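Local coordinates for protein cryptic loci regulator 2 (Schizosaccharomyces pombe 972h-, PDB 5IKJ) that acts upstream of histone deacetylases in the SHREC repressor complex to promote transcriptional silencing and is required for proper nucleosome positioning at heterochromatic loci, at residues I257-I267 / E286-L295. Residues are numbered along the deposited sequence; the frame is centred on the assembly and turned at random.
Sequences IPAIIVARNLI and EPYQYHCKQL
The backbone oxygen of H291 is gripped by two amides at once: V262 N lies 3.1 Å and A263 N 3.3 Å from H291 O, both in its carbonyl plane. Two consecutive residues facing one is the signature of a classic beta bulge, and the register accordingly shifts by one between the pairs I261–C292 and A263–H291. This bulge interrupts an antiparallel pairing of strands 255-266 and 288-294, neighbours within a five-stranded sheet whose next strand, 300-304, flanks 288-294. Beyond it, H291 NE2 donates to N265 OD1, nearly in line with the C=O and in the imidazole plane, and ND2 of N265 reaches OE1 of Q289 at 2.9 Å, almost straight at 175°. D303 OD1 accepts from Q289 NE2, and D303 N donates to H291 ND1. With CG between its backbone N and carbonyl carbon (chi1 74°), the extended R264 chain runs over the Y288 ring: CD of R264 stands 3.7 Å above the ring centroid, a CH-pi contact, and the guanidinium lies 9° from parallel to the ring. R264 NH2 is salt-bridged to D234, and NH1 bonds to Y242 O. A serine in place of Y288 would probably leave the R264 methylenes and CD2 of L266, now 3.6 Å from Y288 CE1, without their aromatic packing surface.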
ATOM      1  N   ILE A 257       5.986   7.749  27.322  1.00 59.81           N
ATOM      2  CA  ILE A 257       5.613   8.969  26.614  1.00 64.47           C
ATOM      3  C   ILE A 257       4.529   8.612  25.593  1.00 68.85           C
ATOM      4  O   ILE A 257       4.750   7.724  24.760  1.00 60.56           O
ATOM      5  CB  ILE A 257       6.829   9.612  25.927  1.00 69.68           C
ATOM      6  CG1 ILE A 257       7.830  10.102  26.977  1.00 66.74           C
ATOM      7  CG2 ILE A 257       6.398  10.759  25.018  1.00 61.66           C
ATOM      8  CD1 ILE A 257       9.172  10.504  26.407  1.00 69.15           C
ATOM      9  N   PRO A 258       3.366   9.266  25.614  1.00 65.41           N
ATOM     10  CA  PRO A 258       2.377   9.023  24.552  1.00 59.08           C
ATOM     11  C   PRO A 258       2.838   9.659  23.250  1.00 67.65           C
ATOM     12  O   PRO A 258       3.275  10.811  23.230  1.00 62.62           O
ATOM     13  CB  PRO A 258       1.098   9.687  25.085  1.00 64.03           C
ATOM     14  CG  PRO A 258       1.402  10.120  26.493  1.00 75.16           C
ATOM     15  CD  PRO A 258       2.882  10.263  26.582  1.00 70.09           C
ATOM     16  N   ALA A 259       2.733   8.907  22.157  1.00 53.91           N
ATOM     17  CA  ALA A 259       3.269   9.359  20.883  1.00 55.27           C
ATOM     18  C   ALA A 259       2.414   8.818  19.749  1.00 60.71           C
ATOM     19  O   ALA A 259       1.597   7.911  19.931  1.00 55.01           O
ATOM     20  CB  ALA A 259       4.726   8.920  20.709  1.00 56.65           C
ATOM     21  N   ILE A 260       2.613   9.396  18.566  1.00 60.04           N
ATOM     22  CA  ILE A 260       1.976   8.933  17.341  1.00 50.97           C
ATOM     23  C   ILE A 260       3.065   8.714  16.302  1.00 54.67           C
ATOM     24  O   ILE A 260       3.958   9.554  16.142  1.00 53.42           O
ATOM     25  CB  ILE A 260       0.921   9.928  16.821  1.00 55.55           C
ATOM     26  CG1 ILE A 260       0.225   9.358  15.581  1.00 56.65           C
ATOM     27  CG2 ILE A 260       1.556  11.277  16.497  1.00 47.65           C
ATOM     28  CD1 ILE A 260      -1.145   9.945  15.332  1.00 54.88           C
ATOM     29  N   ILE A 261       3.000   7.581  15.608  1.00 53.98           N
ATOM     30  CA  ILE A 261       3.947   7.315  14.532  1.00 50.06           C
ATOM     31  C   ILE A 261       3.657   8.280  13.387  1.00 56.98           C
ATOM     32  O   ILE A 261       2.561   8.280  12.821  1.00 63.46           O
ATOM     33  CB  ILE A 261       3.855   5.856  14.064  1.00 46.97           C
ATOM     34  CG1 ILE A 261       3.961   4.885  15.247  1.00 52.70           C
ATOM     35  CG2 ILE A 261       4.938   5.554  13.022  1.00 49.09           C
ATOM     36  CD1 ILE A 261       5.330   4.828  15.913  1.00 55.57           C
ATOM     37  N   VAL A 262       4.631   9.129  13.064  1.00 55.33           N
ATOM     38  CA  VAL A 262       4.526  10.049  11.936  1.00 45.97           C
ATOM     39  C   VAL A 262       5.224   9.520  10.686  1.00 47.77           C
ATOM     40  O   VAL A 262       4.768   9.773   9.572  1.00 51.83           O
ATOM     41  CB  VAL A 262       5.092  11.425  12.339  1.00 54.07           C
ATOM     42  CG1 VAL A 262       4.966  12.406  11.181  1.00 53.91           C
ATOM     43  CG2 VAL A 262       4.390  11.946  13.582  1.00 46.77           C
ATOM     44  N   ALA A 263       6.338   8.813  10.836  1.00 51.82           N
ATOM     45  CA  ALA A 263       7.146   8.377   9.704  1.00 41.78           C
ATOM     46  C   ALA A 263       7.947   7.169  10.155  1.00 38.70           C
ATOM     47  O   ALA A 263       8.006   6.844  11.342  1.00 42.88           O
ATOM     48  CB  ALA A 263       8.066   9.500   9.202  1.00 48.27           C
ATOM     49  N   ARG A 264       8.554   6.499   9.187  1.00 41.24           N
ATOM     50  CA  ARG A 264       9.360   5.318   9.452  1.00 51.96           C
ATOM     51  C   ARG A 264      10.148   5.025   8.189  1.00 47.59           C
ATOM     52  O   ARG A 264       9.728   5.394   7.090  1.00 50.33           O
ATOM     53  CB  ARG A 264       8.494   4.110   9.842  1.00 54.78           C
ATOM     54  CG  ARG A 264       7.749   3.507   8.667  1.00 59.71           C
ATOM     55  CD  ARG A 264       6.604   2.617   9.099  1.00 50.68           C
ATOM     56  NE  ARG A 264       5.915   2.057   7.940  1.00 55.60           N
ATOM     57  CZ  ARG A 264       4.889   1.215   8.008  1.00 46.82           C
ATOM     58  NH1 ARG A 264       4.422   0.823   9.185  1.00 48.21           N
ATOM     59  NH2 ARG A 264       4.329   0.765   6.897  1.00 55.93           N
ATOM     60  N   ASN A 265      11.298   4.378   8.351  1.00 50.41           N
ATOM     61  CA  ASN A 265      12.151   4.071   7.214  1.00 49.35           C
ATOM     62  C   ASN A 265      12.849   2.747   7.467  1.00 52.54           C
ATOM     63  O   ASN A 265      13.122   2.381   8.614  1.00 53.01           O
ATOM     64  CB  ASN A 265      13.184   5.177   6.970  1.00 60.32           C
ATOM     65  CG  ASN A 265      14.107   5.380   8.156  1.00 53.54           C
ATOM     66  OD1 ASN A 265      13.809   6.156   9.063  1.00 49.44           O
ATOM     67  ND2 ASN A 265      15.233   4.675   8.156  1.00 54.82           N
ATOM     68  N   LEU A 266      13.129   2.031   6.384  1.00 57.05           N
ATOM     69  CA  LEU A 266      13.868   0.784   6.484  1.00 66.05           C
ATOM     70  C   LEU A 266      15.341   1.070   6.755  1.00 70.84           C
ATOM     71  O   LEU A 266      15.903   2.050   6.259  1.00 66.30           O
ATOM     72  CB  LEU A 266      13.712  -0.025   5.197  1.00 53.08           C
ATOM     73  CG  LEU A 266      12.316  -0.596   4.939  1.00 59.28           C
ATOM     74  CD1 LEU A 266      12.189  -1.096   3.508  1.00 56.00           C
ATOM     75  CD2 LEU A 266      12.003  -1.715   5.922  1.00 55.71           C
ATOM     76  N   ILE A 267      15.963   0.207   7.549  1.00 72.85           N
ATOM     77  CA  ILE A 267      17.363   0.367   7.923  1.00 75.40           C
ATOM     78  C   ILE A 267      18.222  -0.309   6.865  1.00 82.18           C
ATOM     79  O   ILE A 267      18.029  -1.491   6.556  1.00 79.03           O
ATOM     80  CB  ILE A 267      17.639  -0.223   9.317  1.00 80.18           C
ATOM     81  CG1 ILE A 267      16.539   0.169  10.310  1.00 65.19           C
ATOM     82  CG2 ILE A 267      18.987   0.273   9.828  1.00 86.04           C
ATOM     83  CD1 ILE A 267      16.599  -0.588  11.624  1.00 67.56           C
ATOM     84  N   GLU A 286      12.848  -6.072  13.581  1.00 76.81           N
ATOM     85  CA  GLU A 286      13.153  -4.645  13.697  1.00 69.17           C
ATOM     86  C   GLU A 286      13.472  -4.086  12.315  1.00 68.63           C
ATOM     87  O   GLU A 286      14.617  -3.720  12.025  1.00 72.76           O
ATOM     88  CB  GLU A 286      14.317  -4.414  14.661  1.00 67.21           C
ATOM     89  CG  GLU A 286      13.926  -4.384  16.130  1.00 76.25           C
ATOM     90  CD  GLU A 286      13.505  -3.003  16.595  1.00 85.55           C
ATOM     91  OE1 GLU A 286      13.211  -2.145  15.736  1.00 82.98           O
ATOM     92  OE2 GLU A 286      13.473  -2.771  17.823  1.00 76.38           O
ATOM     93  N   PRO A 287      12.472  -4.005  11.431  1.00 63.87           N
ATOM     94  CA  PRO A 287      12.733  -3.482  10.082  1.00 59.51           C
ATOM     95  C   PRO A 287      12.829  -1.969  10.004  1.00 49.51           C
ATOM     96  O   PRO A 287      13.398  -1.457   9.031  1.00 55.99           O
ATOM     97  CB  PRO A 287      11.528  -3.983   9.275  1.00 57.83           C
ATOM     98  CG  PRO A 287      10.431  -4.082  10.280  1.00 55.58           C
ATOM     99  CD  PRO A 287      11.079  -4.459  11.590  1.00 63.05           C
ATOM    100  N   TYR A 288      12.305  -1.241  10.985  1.00 55.16           N
ATOM    101  CA  TYR A 288      12.077   0.190  10.857  1.00 60.70           C
ATOM    102  C   TYR A 288      12.797   0.982  11.940  1.00 60.13           C
ATOM    103  O   TYR A 288      12.948   0.524  13.077  1.00 55.69           O
ATOM    104  CB  TYR A 288      10.579   0.518  10.949  1.00 61.58           C
ATOM    105  CG  TYR A 288       9.758   0.135   9.741  1.00 59.86           C
ATOM    106  CD1 TYR A 288      10.122   0.546   8.467  1.00 54.79           C
ATOM    107  CD2 TYR A 288       8.609  -0.630   9.879  1.00 52.41           C
ATOM    108  CE1 TYR A 288       9.366   0.202   7.363  1.00 61.58           C
ATOM    109  CE2 TYR A 288       7.847  -0.981   8.786  1.00 48.11           C
ATOM    110  CZ  TYR A 288       8.227  -0.563   7.529  1.00 58.46           C
ATOM    111  OH  TYR A 288       7.467  -0.913   6.439  1.00 53.97           O
ATOM    112  N   GLN A 289      13.237   2.180  11.565  1.00 53.30           N
ATOM    113  CA  GLN A 289      13.351   3.281  12.507  1.00 56.37           C
ATOM    114  C   GLN A 289      12.007   3.988  12.551  1.00 52.56           C
ATOM    115  O   GLN A 289      11.387   4.219  11.510  1.00 52.15           O
ATOM    116  CB  GLN A 289      14.431   4.287  12.100  1.00 50.27           C
ATOM    117  CG  GLN A 289      15.771   3.711  11.695  1.00 57.07           C
ATOM    118  CD  GLN A 289      16.786   4.805  11.402  1.00 58.03           C
ATOM    119  OE1 GLN A 289      17.218   4.982  10.262  1.00 59.86           O
ATOM    120  NE2 GLN A 289      17.164   5.552  12.435  1.00 50.94           N
ATOM    121  N   TYR A 290      11.553   4.327  13.751  1.00 49.80           N
ATOM    122  CA  TYR A 290      10.309   5.061  13.922  1.00 49.29           C
ATOM    123  C   TYR A 290      10.608   6.487  14.363  1.00 57.59           C
ATOM    124  O   TYR A 290      11.513   6.724  15.170  1.00 57.90           O
ATOM    125  CB  TYR A 290       9.393   4.374  14.938  1.00 49.91           C
ATOM    126  CG  TYR A 290       9.035   2.956  14.557  1.00 55.21           C
ATOM    127  CD1 TYR A 290       8.113   2.698  13.550  1.00 51.06           C
ATOM    128  CD2 TYR A 290       9.621   1.877  15.203  1.00 54.44           C
ATOM    129  CE1 TYR A 290       7.786   1.401  13.198  1.00 57.82           C
ATOM    130  CE2 TYR A 290       9.301   0.580  14.859  1.00 60.26           C
ATOM    131  CZ  TYR A 290       8.383   0.346  13.857  1.00 56.36           C
ATOM    132  OH  TYR A 290       8.065  -0.946  13.514  1.00 58.57           O
ATOM    133  N   HIS A 291       9.846   7.431  13.818  1.00 55.08           N
ATOM    134  CA  HIS A 291       9.979   8.846  14.138  1.00 53.19           C
ATOM    135  C   HIS A 291       8.613   9.344  14.572  1.00 53.04           C
ATOM    136  O   HIS A 291       7.656   9.296  13.793  1.00 57.29           O
ATOM    137  CB  HIS A 291      10.501   9.629  12.935  1.00 54.35           C
ATOM    138  CG  HIS A 291      11.564   8.904  12.173  1.00 53.03           C
ATOM    139  ND1 HIS A 291      12.872   8.836  12.602  1.00 56.09           N
ATOM    140  CD2 HIS A 291      11.510   8.200  11.019  1.00 61.74           C
ATOM    141  CE1 HIS A 291      13.580   8.128  11.740  1.00 53.18           C
ATOM    142  NE2 HIS A 291      12.777   7.730  10.769  1.00 56.94           N
ATOM    143  N   CYS A 292       8.521   9.813  15.809  1.00 49.74           N
ATOM    144  CA  CYS A 292       7.241  10.003  16.465  1.00 52.05           C
ATOM    145  C   CYS A 292       7.021  11.464  16.830  1.00 58.15           C
ATOM    146  O   CYS A 292       7.914  12.309  16.723  1.00 56.34           O
ATOM    147  CB  CYS A 292       7.148   9.129  17.719  1.00 55.97           C
ATOM    148  SG  CYS A 292       7.598   7.410  17.424  1.00 60.46           S
ATOM    149  N   LYS A 293       5.792  11.739  17.263  1.00 59.54           N
ATOM    150  CA  LYS A 293       5.372  13.051  17.737  1.00 57.36           C
ATOM    151  C   LYS A 293       4.642  12.844  19.053  1.00 55.10           C
ATOM    152  O   LYS A 293       3.603  12.178  19.084  1.00 59.22           O
ATOM    153  CB  LYS A 293       4.462  13.740  16.711  1.00 61.81           C
ATOM    154  CG  LYS A 293       3.655  14.929  17.237  1.00 61.28           C
ATOM    155  CD  LYS A 293       4.544  16.097  17.632  1.00 67.98           C
ATOM    156  CE  LYS A 293       3.717  17.342  17.924  1.00 54.38           C
ATOM    157  NZ  LYS A 293       2.662  17.096  18.945  1.00 63.40           N
ATOM    158  N   GLN A 294       5.185  13.394  20.135  1.00 53.82           N
ATOM    159  CA  GLN A 294       4.518  13.270  21.422  1.00 53.11           C
ATOM    160  C   GLN A 294       3.148  13.931  21.360  1.00 58.34           C
ATOM    161  O   GLN A 294       2.956  14.956  20.701  1.00 58.30           O
ATOM    162  CB  GLN A 294       5.360  13.898  22.534  1.00 59.20           C
ATOM    163  CG  GLN A 294       4.786  13.672  23.926  1.00 57.54           C
ATOM    164  CD  GLN A 294       5.735  14.097  25.031  1.00 70.05           C
ATOM    165  OE1 GLN A 294       6.921  14.327  24.794  1.00 65.52           O
ATOM    166  NE2 GLN A 294       5.215  14.200  26.249  1.00 54.71           N
ATOM    167  N   LEU A 295       2.185  13.327  22.051  1.00 59.26           N
ATOM    168  CA  LEU A 295       0.812  13.813  22.070  1.00 64.32           C
ATOM    169  C   LEU A 295       0.570  14.582  23.361  1.00 65.94           C
ATOM    170  O   LEU A 295       0.789  14.053  24.456  1.00 64.06           O
ATOM    171  CB  LEU A 295      -0.174  12.652  21.932  1.00 56.35           C
ATOM    172  CG  LEU A 295      -0.086  11.911  20.594  1.00 58.15           C
ATOM    173  CD1 LEU A 295      -0.872  10.611  20.631  1.00 58.25           C
ATOM    174  CD2 LEU A 295      -0.573  12.795  19.449  1.00 53.06           C
TER